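Local coordinates for protein FMN reductase [NAD(P)H] (Bacillus subtilis, PDB 1ZCH) that uses NADH or NADPH to reduce flavin mononucleotide, and also reduces nitroaromatic compounds, quinones, chromates and azo dyes, working as a flavin-containing homodimer, at residues 170-174 with 207-211; 200-205 with 217-221; 64-70 with 133-137. All blocks are in the same frame, centred on the assembly; numbering follows the deposited sequence. Where two conformers were deposited one is given.

Overall arrangement
Following the chain from the N terminus, contact 3 comes first: residues 64-70, after helix 54-63, meet the end of strand 131-135 and close a long loop of the fold that includes strand 75-82 and helix 104-127. Contact 1 opens after it has closed, so the two are in series. Contacts 1 and 2 cross, their segments alternating: the loop 170-174 pairs with 207-211 on helix 190-212, while 200-205 on the same helix pairs with 217-221. They adjoin through Pro174 and Tyr200. Contacts 1 and 3 do not touch, yet both reach FMN, one at its ribityl-phosphate tail, the other at its isoalloxazine ring.

Contact 1 of 3, residues 170-174 with 207-211; sequences SAKKP and YMNKR. With FMN (flavin mononucleotide), chain D.
Pro174 lies over one face of the Tyr207 ring, its CD above the ring centre, 3.4 Å from the centroid and only 6° off the ring normal, a clear CH-pi contact. Pro174 CG follows it toward the CB side of the ring, at 3.7 Å from Tyr207 CG. The carbonyl of Lys172 and the alpha carbon of Lys173 come in at a slant to the ring; Lys172 O lies 3.1 Å from Tyr207 OH. The guanidinium of Arg211 has a methyl over one face: Ala171 CB sits 3.3 Å from Arg211 NH1. Ser170 OG comes within 3.0 Å of Arg211 NH2, but the angle is poor and the pair does not count as a hydrogen bond.

Tyr207 and Arg211 are four residues apart, one turn of helix 190-212, and Arg211 N bonds to Tyr207 O, so both side chains leave the same helix flank to meet the extended loop that follows strand 155-164. With CG anti to the backbone N (chi1 170°), the tyrosine is carried out to this loop. The loop in turn supplies part of the FMN site of this nitroreductase-family enzyme. Lys173 crosses Tyr207 at about a right angle, its CG near the ring, and then runs on to the cofactor. A bend at chi3 brings Lys173 NZ to FMN O4', a hydrogen bond of 2.7 Å, with a weak second one to FMN O5' at 3.4 Å. The ammonium thus holds the ribityl chain next to the phosphate, while its neighbour Lys172 turns away from the helix and donates NZ to Thr9 O. Asn42 of the second subunit packs on Lys173.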
loop_
_atom_site.group_PDB
_atom_site.type_symbol
_atom_site.label_atom_id
_atom_site.label_comp_id
_atom_site.label_asym_id
_atom_site.label_seq_id
_atom_site.Cartn_x
_atom_site.Cartn_y
_atom_site.Cartn_z
ATOM N N SER A 170 -24.506 -0.245 2.891
ATOM C CA SER A 170 -24.368 -0.028 1.453
ATOM C C SER A 170 -24.381 -1.306 0.611
ATOM O O SER A 170 -25.105 -2.256 0.911
ATOM C CB SER A 170 -23.072 0.757 1.195
ATOM O OG SER A 170 -22.953 1.172 -0.156
ATOM N N ALA A 171 -23.578 -1.318 -0.450
ATOM C CA ALA A 171 -23.491 -2.470 -1.338
ATOM C C ALA A 171 -22.159 -2.482 -2.084
ATOM O O ALA A 171 -21.490 -1.456 -2.200
ATOM C CB ALA A 171 -24.639 -2.445 -2.336
ATOM N N LYS A 172 -21.787 -3.651 -2.592
ATOM C CA LYS A 172 -20.541 -3.807 -3.328
ATOM C C LYS A 172 -20.586 -3.126 -4.695
ATOM O O LYS A 172 -21.594 -3.174 -5.403
ATOM C CB LYS A 172 -20.218 -5.295 -3.486
ATOM C CG LYS A 172 -19.918 -5.993 -2.164
ATOM C CD LYS A 172 -19.718 -7.492 -2.336
ATOM C CE LYS A 172 -18.529 -7.805 -3.224
ATOM N NZ LYS A 172 -18.312 -9.276 -3.349
ATOM N N LYS A 173 -19.479 -2.486 -5.051
ATOM C CA LYS A 173 -19.351 -1.773 -6.315
ATOM C C LYS A 173 -18.568 -2.636 -7.305
ATOM O O LYS A 173 -17.490 -3.133 -6.983
ATOM C CB LYS A 173 -18.620 -0.453 -6.070
ATOM C CG LYS A 173 -18.458 0.429 -7.292
ATOM C CD LYS A 173 -17.603 1.648 -6.966
ATOM C CE LYS A 173 -18.182 2.440 -5.807
ATOM N NZ LYS A 173 -17.417 3.688 -5.545
ATOM N N PRO A 174 -19.101 -2.818 -8.527
ATOM C CA PRO A 174 -18.448 -3.629 -9.560
ATOM C C PRO A 174 -16.995 -3.237 -9.814
ATOM O O PRO A 174 -16.647 -2.056 -9.789
ATOM C CB PRO A 174 -19.319 -3.386 -10.796
ATOM C CG PRO A 174 -20.666 -3.108 -10.216
ATOM C CD PRO A 174 -20.334 -2.203 -9.051
ATOM N N TYR A 207 -25.181 -0.409 -13.198
ATOM C CA TYR A 207 -25.094 -0.490 -11.745
ATOM C C TYR A 207 -25.497 0.828 -11.088
ATOM O O TYR A 207 -26.285 0.845 -10.142
ATOM C CB TYR A 207 -23.668 -0.847 -11.324
ATOM C CG TYR A 207 -23.425 -0.719 -9.838
ATOM C CD1 TYR A 207 -23.906 -1.678 -8.947
ATOM C CD2 TYR A 207 -22.736 0.377 -9.318
ATOM C CE1 TYR A 207 -23.709 -1.550 -7.574
ATOM C CE2 TYR A 207 -22.535 0.517 -7.945
ATOM C CZ TYR A 207 -23.023 -0.451 -7.080
ATOM O OH TYR A 207 -22.826 -0.320 -5.725
ATOM N N MET A 208 -24.945 1.929 -11.586
ATOM C CA MET A 208 -25.245 3.247 -11.043
ATOM C C MET A 208 -26.716 3.600 -11.213
ATOM O O MET A 208 -27.336 4.168 -10.315
ATOM C CB MET A 208 -24.386 4.312 -11.726
ATOM C CG MET A 208 -22.913 4.230 -11.383
ATOM S SD MET A 208 -22.625 4.408 -9.612
ATOM C CE MET A 208 -22.718 6.201 -9.425
ATOM N N ASN A 209 -27.266 3.260 -12.373
ATOM C CA ASN A 209 -28.662 3.547 -12.672
ATOM C C ASN A 209 -29.586 2.947 -11.616
ATOM O O ASN A 209 -30.322 3.667 -10.940
ATOM C CB ASN A 209 -29.022 2.999 -14.055
ATOM C CG ASN A 209 -30.419 3.394 -14.496
ATOM O OD1 ASN A 209 -30.872 3.009 -15.574
ATOM N ND2 ASN A 209 -31.110 4.167 -13.664
ATOM N N LYS A 210 -29.539 1.626 -11.475
ATOM C CA LYS A 210 -30.376 0.931 -10.505
ATOM C C LYS A 210 -30.015 1.283 -9.066
ATOM O O LYS A 210 -30.850 1.189 -8.169
ATOM C CB LYS A 210 -30.260 -0.581 -10.703
ATOM C CG LYS A 210 -30.742 -1.058 -12.061
ATOM C CD LYS A 210 -30.685 -2.571 -12.167
ATOM C CE LYS A 210 -31.170 -3.042 -13.528
ATOM N NZ LYS A 210 -31.136 -4.528 -13.645
ATOM N N ARG A 211 -28.768 1.689 -8.853
ATOM C CA ARG A 211 -28.297 2.050 -7.521
ATOM C C ARG A 211 -28.813 3.422 -7.095
ATOM O O ARG A 211 -29.169 3.628 -5.934
ATOM C CB ARG A 211 -26.764 2.043 -7.491
ATOM C CG ARG A 211 -26.154 2.372 -6.138
ATOM C CD ARG A 211 -26.513 1.327 -5.095
ATOM N NE ARG A 211 -25.955 1.649 -3.785
ATOM C CZ ARG A 211 -26.190 0.952 -2.678
ATOM N NH1 ARG A 211 -26.978 -0.114 -2.719
ATOM N NH2 ARG A 211 -25.642 1.324 -1.530
HETATM N N1 FMN D . -13.668 7.884 -0.416
HETATM C C2 FMN D . -14.140 9.073 0.005
HETATM O O2 FMN D . -15.307 9.259 0.224
HETATM N N3 FMN D . -13.269 10.197 0.224
HETATM C C4 FMN D . -11.887 10.109 0.018
HETATM O O4 FMN D . -11.189 11.088 0.212
HETATM C C4A FMN D . -11.358 8.814 -0.426
HETATM N N5 FMN D . -10.014 8.663 -0.656
HETATM C C5A FMN D . -9.533 7.389 -0.897
HETATM C C6 FMN D . -8.108 7.215 -0.938
HETATM C C7 FMN D . -7.534 5.961 -1.121
HETATM C C7M FMN D . -6.025 5.819 -1.092
HETATM C C8 FMN D . -8.393 4.778 -1.319
HETATM C C8M FMN D . -7.826 3.389 -1.477
HETATM C C9 FMN D . -9.808 4.930 -1.320
HETATM C C9A FMN D . -10.392 6.222 -1.097
HETATM N N10 FMN D . -11.842 6.459 -0.980
HETATM C C10 FMN D . -12.322 7.693 -0.623
HETATM C "C1'" FMN D . -12.786 5.317 -1.211
HETATM C "C2'" FMN D . -12.968 4.984 -2.731
HETATM O "O2'" FMN D . -13.862 5.950 -3.299
HETATM C "C3'" FMN D . -13.534 3.558 -2.827
HETATM O "O3'" FMN D . -12.560 2.649 -2.276
HETATM C "C4'" FMN D . -13.813 3.154 -4.295
HETATM O "O4'" FMN D . -14.833 3.974 -4.874
HETATM C "C5'" FMN D . -14.206 1.685 -4.313
HETATM O "O5'" FMN D . -15.598 1.501 -3.618
HETATM P P FMN D . -15.645 0.557 -2.407
HETATM O O1P FMN D . -15.573 -0.823 -2.858
HETATM O O2P FMN D . -16.903 0.769 -1.717
HETATM O O3P FMN D . -14.536 0.824 -1.499
#

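Contact 2 of 3, residues 200-205 with 217-221; sequences YDEQMS and TRNWS
Asp201 and Ser221 form the tight polar part of this contact. Ser221 N donates to Asp201 OD1 at 2.8 Å, nearly straight at 170° and on the syn lone pair. Ser221 OG donates a hydrogen bond of 2.6 Å to Asp201 OD2, also from the syn side but tilted out of the carboxylate plane. Both carboxylate oxygens are therefore engaged by one residue in the first turn of helix 220-228. The side chain of Asn219 lies against the same carboxylate, its amide plane stacked only 15° from that of Asp201. Asn219 is the N-cap: its OD1 accepts from Gln222 N, made possible by a chi1 of 59° that sets CG between the backbone N and the carbonyl carbon. A carboxylate at this helix start would probably be favoured by the helix dipole.

Beside it, Tyr200 packs on Trp220. Tyr200 CE2 lies over one face of the indole, offset toward its rim and 3.3 Å from Trp220 CG, with the rings oblique to each other. Met204 joins them, its CG 3.7 Å from Trp220 N. At the other end the pairing thins out on the exposed side: Ser205 CB meets Thr217 O at 3.4 Å, and the Arg218 side chain leads away to a salt bridge with Glu216.

The contact fastens helix 190-212 to the start of helix 220-228 across the connection 213-219, and the second subunit closes over the packed end. There Asn42 O of the second subunit accepts from Trp220 NE1, and His94 of the second subunit is hydrogen-bonded to Ser221 OG; Tyr200 OH reaches back to Pro174 O, joining the helix to the loop before helix 178-181.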
loop_
_atom_site.group_PDB
_atom_site.type_symbol
_atom_site.label_atom_id
_atom_site.label_comp_id
_atom_site.label_asym_id
_atom_site.label_seq_id
_atom_site.Cartn_x
_atom_site.Cartn_y
_atom_site.Cartn_z
ATOM N N TYR A 200 -16.777 -3.018 -19.092
ATOM C CA TYR A 200 -16.903 -2.592 -17.702
ATOM C C TYR A 200 -17.771 -1.340 -17.625
ATOM O O TYR A 200 -18.600 -1.205 -16.721
ATOM C CB TYR A 200 -15.512 -2.312 -17.120
ATOM C CG TYR A 200 -15.493 -1.885 -15.663
ATOM C CD1 TYR A 200 -16.221 -2.581 -14.694
ATOM C CD2 TYR A 200 -14.703 -0.818 -15.247
ATOM C CE1 TYR A 200 -16.155 -2.221 -13.344
ATOM C CE2 TYR A 200 -14.625 -0.452 -13.901
ATOM C CZ TYR A 200 -15.350 -1.156 -12.955
ATOM O OH TYR A 200 -15.259 -0.802 -11.624
ATOM N N ASP A 201 -17.589 -0.428 -18.578
ATOM C CA ASP A 201 -18.373 0.810 -18.600
ATOM C C ASP A 201 -19.874 0.533 -18.647
ATOM O O ASP A 201 -20.650 1.155 -17.917
ATOM C CB ASP A 201 -17.986 1.694 -19.796
ATOM C CG ASP A 201 -16.835 2.641 -19.482
ATOM O OD1 ASP A 201 -16.608 2.936 -18.288
ATOM O OD2 ASP A 201 -16.166 3.110 -20.430
ATOM N N GLU A 202 -20.284 -0.397 -19.502
ATOM C CA GLU A 202 -21.703 -0.725 -19.614
ATOM C C GLU A 202 -22.198 -1.282 -18.291
ATOM O O GLU A 202 -23.287 -0.944 -17.829
ATOM C CB GLU A 202 -21.938 -1.750 -20.723
ATOM C CG GLU A 202 -21.258 -1.402 -22.033
ATOM C CD GLU A 202 -21.992 -1.963 -23.232
ATOM O OE1 GLU A 202 -22.477 -3.115 -23.148
ATOM O OE2 GLU A 202 -22.077 -1.254 -24.259
ATOM N N GLN A 203 -21.386 -2.137 -17.681
ATOM C CA GLN A 203 -21.732 -2.735 -16.399
ATOM C C GLN A 203 -21.894 -1.661 -15.330
ATOM O O GLN A 203 -22.841 -1.694 -14.540
ATOM C CB GLN A 203 -20.634 -3.705 -15.956
ATOM C CG GLN A 203 -20.453 -4.924 -16.838
ATOM C CD GLN A 203 -19.259 -5.759 -16.417
ATOM O OE1 GLN A 203 -19.119 -6.112 -15.246
ATOM N NE2 GLN A 203 -18.393 -6.082 -17.371
ATOM N N MET A 204 -20.963 -0.712 -15.308
ATOM C CA MET A 204 -20.983 0.363 -14.322
ATOM C C MET A 204 -22.168 1.315 -14.469
ATOM O O MET A 204 -22.775 1.710 -13.471
ATOM C CB MET A 204 -19.671 1.155 -14.385
ATOM C CG MET A 204 -19.514 2.210 -13.290
ATOM S SD MET A 204 -19.664 1.539 -11.604
ATOM C CE MET A 204 -18.071 0.708 -11.413
ATOM N N SER A 205 -22.496 1.693 -15.700
ATOM C CA SER A 205 -23.616 2.603 -15.918
ATOM C C SER A 205 -24.901 1.945 -15.431
ATOM O O SER A 205 -25.715 2.578 -14.757
ATOM C CB SER A 205 -23.729 2.963 -17.406
ATOM O OG SER A 205 -23.864 1.805 -18.211
ATOM N N THR A 217 -25.922 7.988 -13.841
ATOM C CA THR A 217 -25.697 6.912 -14.799
ATOM C C THR A 217 -24.293 6.940 -15.398
ATOM O O THR A 217 -24.003 6.218 -16.351
ATOM C CB THR A 217 -26.707 6.995 -15.954
ATOM O OG1 THR A 217 -26.582 8.267 -16.604
ATOM C CG2 THR A 217 -28.129 6.828 -15.429
ATOM N N ARG A 218 -23.428 7.780 -14.841
ATOM C CA ARG A 218 -22.055 7.899 -15.322
ATOM C C ARG A 218 -21.342 6.545 -15.254
ATOM O O ARG A 218 -21.525 5.794 -14.294
ATOM C CB ARG A 218 -21.306 8.928 -14.468
ATOM C CG ARG A 218 -19.866 9.165 -14.876
ATOM C CD ARG A 218 -19.176 10.179 -13.967
ATOM N NE ARG A 218 -19.750 11.521 -14.076
ATOM C CZ ARG A 218 -20.592 12.057 -13.197
ATOM N NH1 ARG A 218 -20.970 11.368 -12.128
ATOM N NH2 ARG A 218 -21.055 13.285 -13.384
ATOM N N ASN A 219 -20.545 6.219 -16.269
ATOM C CA ASN A 219 -19.824 4.950 -16.239
ATOM C C ASN A 219 -18.445 5.148 -15.611
ATOM O O ASN A 219 -18.171 6.198 -15.027
ATOM C CB ASN A 219 -19.698 4.332 -17.641
ATOM C CG ASN A 219 -18.979 5.229 -18.621
ATOM O OD1 ASN A 219 -18.051 5.946 -18.259
ATOM N ND2 ASN A 219 -19.394 5.175 -19.885
ATOM N N TRP A 220 -17.582 4.144 -15.723
ATOM C CA TRP A 220 -16.253 4.220 -15.126
ATOM C C TRP A 220 -15.300 5.182 -15.836
ATOM O O TRP A 220 -14.772 6.103 -15.218
ATOM C CB TRP A 220 -15.626 2.824 -15.074
ATOM C CG TRP A 220 -14.320 2.768 -14.342
ATOM C CD1 TRP A 220 -14.129 2.842 -12.988
ATOM C CD2 TRP A 220 -13.022 2.590 -14.920
ATOM N NE1 TRP A 220 -12.793 2.714 -12.690
ATOM C CE2 TRP A 220 -12.090 2.557 -13.857
ATOM C CE3 TRP A 220 -12.554 2.455 -16.236
ATOM C CZ2 TRP A 220 -10.716 2.394 -14.067
ATOM C CZ3 TRP A 220 -11.183 2.293 -16.448
ATOM C CH2 TRP A 220 -10.281 2.261 -15.364
ATOM N N SER A 221 -15.071 4.976 -17.131
ATOM C CA SER A 221 -14.156 5.853 -17.856
ATOM C C SER A 221 -14.571 7.325 -17.755
ATOM O O SER A 221 -13.714 8.210 -17.689
ATOM C CB SER A 221 -14.048 5.429 -19.328
ATOM O OG SER A 221 -15.292 5.541 -19.996
#

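Contact 3 of 3, residues 64-70 with 133-137; sequences AGGQPWI and VPIGA. With FMN (flavin mononucleotide), chain D.
Gln67 meets Ile135 and Ala137 with the two ends of its amide. Gln67 OE1 is 3.5 Å from the terminal methyl Ile135 CD1, and the methyl Ala137 CB lies against Gln67 NE2 at 3.4 Å. The same amide grips the pyrimidine part of the FMN isoalloxazine: FMN N3 donates to Gln67 OE1 at 2.7 Å, and Gln67 NE2 donates to FMN O4 at 3.2 Å. From the other segment, Gly136 N gives a nearly straight bond (166°) to FMN N5 at 2.7 Å. This backbone bond to N5, the atom that takes part in flavin redox chemistry, could influence the electron distribution there. Pro134 lies against the ring with CB 3.6 Å from FMN C8.

What fixes Gln67 comes next. Its chain is extended beyond CG, and its other N-H goes to Ala64 O at 177°, in the carbonyl plane and in the amide plane, so NE2 bridges the backbone and the flavin. Trp69 NE1 adds a weak bond to the same OE1. Apolar pairs join the segments around this network: Ile135 CD1 sits at the edge of the Trp69 ring, 4.0 Å from Trp69 CD1. Ile70 and Ile135 meet tip to tip, Ile70 CD1 being 4.0 Å from Ile135 CG1.

Helix 54-63 ends here in a Schellman motif with Gly65 as its C-prime residue, and the turn leads into helix 68-72. The strand 131-135, outermost within this chain in the four-stranded antiparallel sheet, pairs with strand 155-164 through Val133 and Ile135, while Phe76 of strand 75-82 packs against Ile70 and Ile135.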
loop_
_atom_site.group_PDB
_atom_site.type_symbol
_atom_site.label_atom_id
_atom_site.label_comp_id
_atom_site.label_asym_id
_atom_site.label_seq_id
_atom_site.Cartn_x
_atom_site.Cartn_y
_atom_site.Cartn_z
ATOM N N ALA A 64 -9.953 18.050 4.710
ATOM C CA ALA A 64 -10.125 16.988 3.721
ATOM C C ALA A 64 -11.258 17.274 2.737
ATOM O O ALA A 64 -11.748 16.368 2.063
ATOM C CB ALA A 64 -10.373 15.658 4.426
ATOM N N GLY A 65 -11.674 18.532 2.653
ATOM C CA GLY A 65 -12.738 18.890 1.732
ATOM C C GLY A 65 -14.124 18.797 2.339
ATOM O O GLY A 65 -15.124 18.786 1.622
ATOM N N GLY A 66 -14.183 18.725 3.663
ATOM C CA GLY A 66 -15.464 18.641 4.337
ATOM C C GLY A 66 -16.256 17.395 3.993
ATOM O O GLY A 66 -17.267 17.466 3.294
ATOM N N GLN A 67 -15.790 16.249 4.476
ATOM C CA GLN A 67 -16.464 14.978 4.240
ATOM C C GLN A 67 -17.133 14.595 5.557
ATOM O O GLN A 67 -16.470 14.177 6.508
ATOM C CB GLN A 67 -15.445 13.924 3.797
ATOM C CG GLN A 67 -14.739 14.307 2.499
ATOM C CD GLN A 67 -13.866 13.199 1.943
ATOM O OE1 GLN A 67 -14.309 12.062 1.797
ATOM N NE2 GLN A 67 -12.623 13.531 1.614
ATOM N N PRO A 68 -18.468 14.725 5.620
ATOM C CA PRO A 68 -19.293 14.428 6.795
ATOM C C PRO A 68 -19.058 13.120 7.545
ATOM O O PRO A 68 -19.222 13.075 8.768
ATOM C CB PRO A 68 -20.719 14.552 6.255
ATOM C CG PRO A 68 -20.570 14.180 4.819
ATOM C CD PRO A 68 -19.317 14.914 4.430
ATOM N N TRP A 69 -18.681 12.060 6.837
ATOM C CA TRP A 69 -18.449 10.782 7.499
ATOM C C TRP A 69 -17.242 10.811 8.436
ATOM O O TRP A 69 -17.165 10.020 9.373
ATOM C CB TRP A 69 -18.318 9.656 6.464
ATOM C CG TRP A 69 -17.642 10.048 5.186
ATOM C CD1 TRP A 69 -16.309 9.958 4.893
ATOM C CD2 TRP A 69 -18.275 10.581 4.016
ATOM N NE1 TRP A 69 -16.075 10.399 3.610
ATOM C CE2 TRP A 69 -17.264 10.787 3.050
ATOM C CE3 TRP A 69 -19.601 10.904 3.690
ATOM C CZ2 TRP A 69 -17.537 11.301 1.777
ATOM C CZ3 TRP A 69 -19.872 11.414 2.424
ATOM C CH2 TRP A 69 -18.842 11.609 1.484
ATOM N N ILE A 70 -16.309 11.727 8.192
ATOM C CA ILE A 70 -15.132 11.859 9.047
ATOM C C ILE A 70 -15.590 12.420 10.396
ATOM O O ILE A 70 -15.187 11.933 11.456
ATOM C CB ILE A 70 -14.087 12.820 8.427
ATOM C CG1 ILE A 70 -13.516 12.209 7.145
ATOM C CG2 ILE A 70 -12.966 13.104 9.429
ATOM C CD1 ILE A 70 -12.527 13.106 6.415
ATOM N N VAL A 133 -13.654 3.692 5.399
ATOM C CA VAL A 133 -13.527 4.384 4.120
ATOM C C VAL A 133 -12.223 5.173 4.170
ATOM O O VAL A 133 -11.998 5.967 5.085
ATOM C CB VAL A 133 -14.720 5.330 3.801
ATOM C CG1 VAL A 133 -14.771 6.510 4.770
ATOM C CG2 VAL A 133 -14.593 5.826 2.358
ATOM N N PRO A 134 -11.319 4.922 3.211
ATOM C CA PRO A 134 -10.053 5.662 3.224
ATOM C C PRO A 134 -10.313 7.108 2.819
ATOM O O PRO A 134 -11.343 7.405 2.214
ATOM C CB PRO A 134 -9.199 4.925 2.190
ATOM C CG PRO A 134 -9.809 3.544 2.132
ATOM C CD PRO A 134 -11.288 3.846 2.206
ATOM N N ILE A 135 -9.384 7.997 3.158
ATOM C CA ILE A 135 -9.521 9.410 2.823
ATOM C C ILE A 135 -8.225 9.929 2.202
ATOM O O ILE A 135 -7.305 10.337 2.906
ATOM C CB ILE A 135 -9.846 10.265 4.075
ATOM C CG1 ILE A 135 -11.164 9.800 4.713
ATOM C CG2 ILE A 135 -9.925 11.739 3.689
ATOM C CD1 ILE A 135 -12.400 10.037 3.857
ATOM N N GLY A 136 -8.158 9.909 0.875
ATOM C CA GLY A 136 -6.964 10.386 0.200
ATOM C C GLY A 136 -6.885 11.899 0.188
ATOM O O GLY A 136 -5.825 12.471 -0.076
ATOM N N ALA A 137 -8.008 12.547 0.490
ATOM C CA ALA A 137 -8.082 14.005 0.501
ATOM C C ALA A 137 -7.195 14.665 1.555
ATOM O O ALA A 137 -7.084 15.891 1.590
ATOM C CB ALA A 137 -9.529 14.450 0.684
HETATM N N1 FMN D . -13.668 7.884 -0.416
HETATM C C2 FMN D . -14.140 9.073 0.005
HETATM O O2 FMN D . -15.307 9.259 0.224
HETATM N N3 FMN D . -13.269 10.197 0.224
HETATM C C4 FMN D . -11.887 10.109 0.018
HETATM O O4 FMN D . -11.189 11.088 0.212
HETATM C C4A FMN D . -11.358 8.814 -0.426
HETATM N N5 FMN D . -10.014 8.663 -0.656
HETATM C C5A FMN D . -9.533 7.389 -0.897
HETATM C C6 FMN D . -8.108 7.215 -0.938
HETATM C C7 FMN D . -7.534 5.961 -1.121
HETATM C C7M FMN D . -6.025 5.819 -1.092
HETATM C C8 FMN D . -8.393 4.778 -1.319
HETATM C C8M FMN D . -7.826 3.389 -1.477
HETATM C C9 FMN D . -9.808 4.930 -1.320
HETATM C C9A FMN D . -10.392 6.222 -1.097
HETATM N N10 FMN D . -11.842 6.459 -0.980
HETATM C C10 FMN D . -12.322 7.693 -0.623
HETATM C "C1'" FMN D . -12.786 5.317 -1.211
HETATM C "C2'" FMN D . -12.968 4.984 -2.731
HETATM O "O2'" FMN D . -13.862 5.950 -3.299
HETATM C "C3'" FMN D . -13.534 3.558 -2.827
HETATM O "O3'" FMN D . -12.560 2.649 -2.276
HETATM C "C4'" FMN D . -13.813 3.154 -4.295
HETATM O "O4'" FMN D . -14.833 3.974 -4.874
HETATM C "C5'" FMN D . -14.206 1.685 -4.313
HETATM O "O5'" FMN D . -15.598 1.501 -3.618
HETATM P P FMN D . -15.645 0.557 -2.407
HETATM O O1P FMN D . -15.573 -0.823 -2.858
HETATM O O2P FMN D . -16.903 0.769 -1.717
HETATM O O3P FMN D . -14.536 0.824 -1.499
#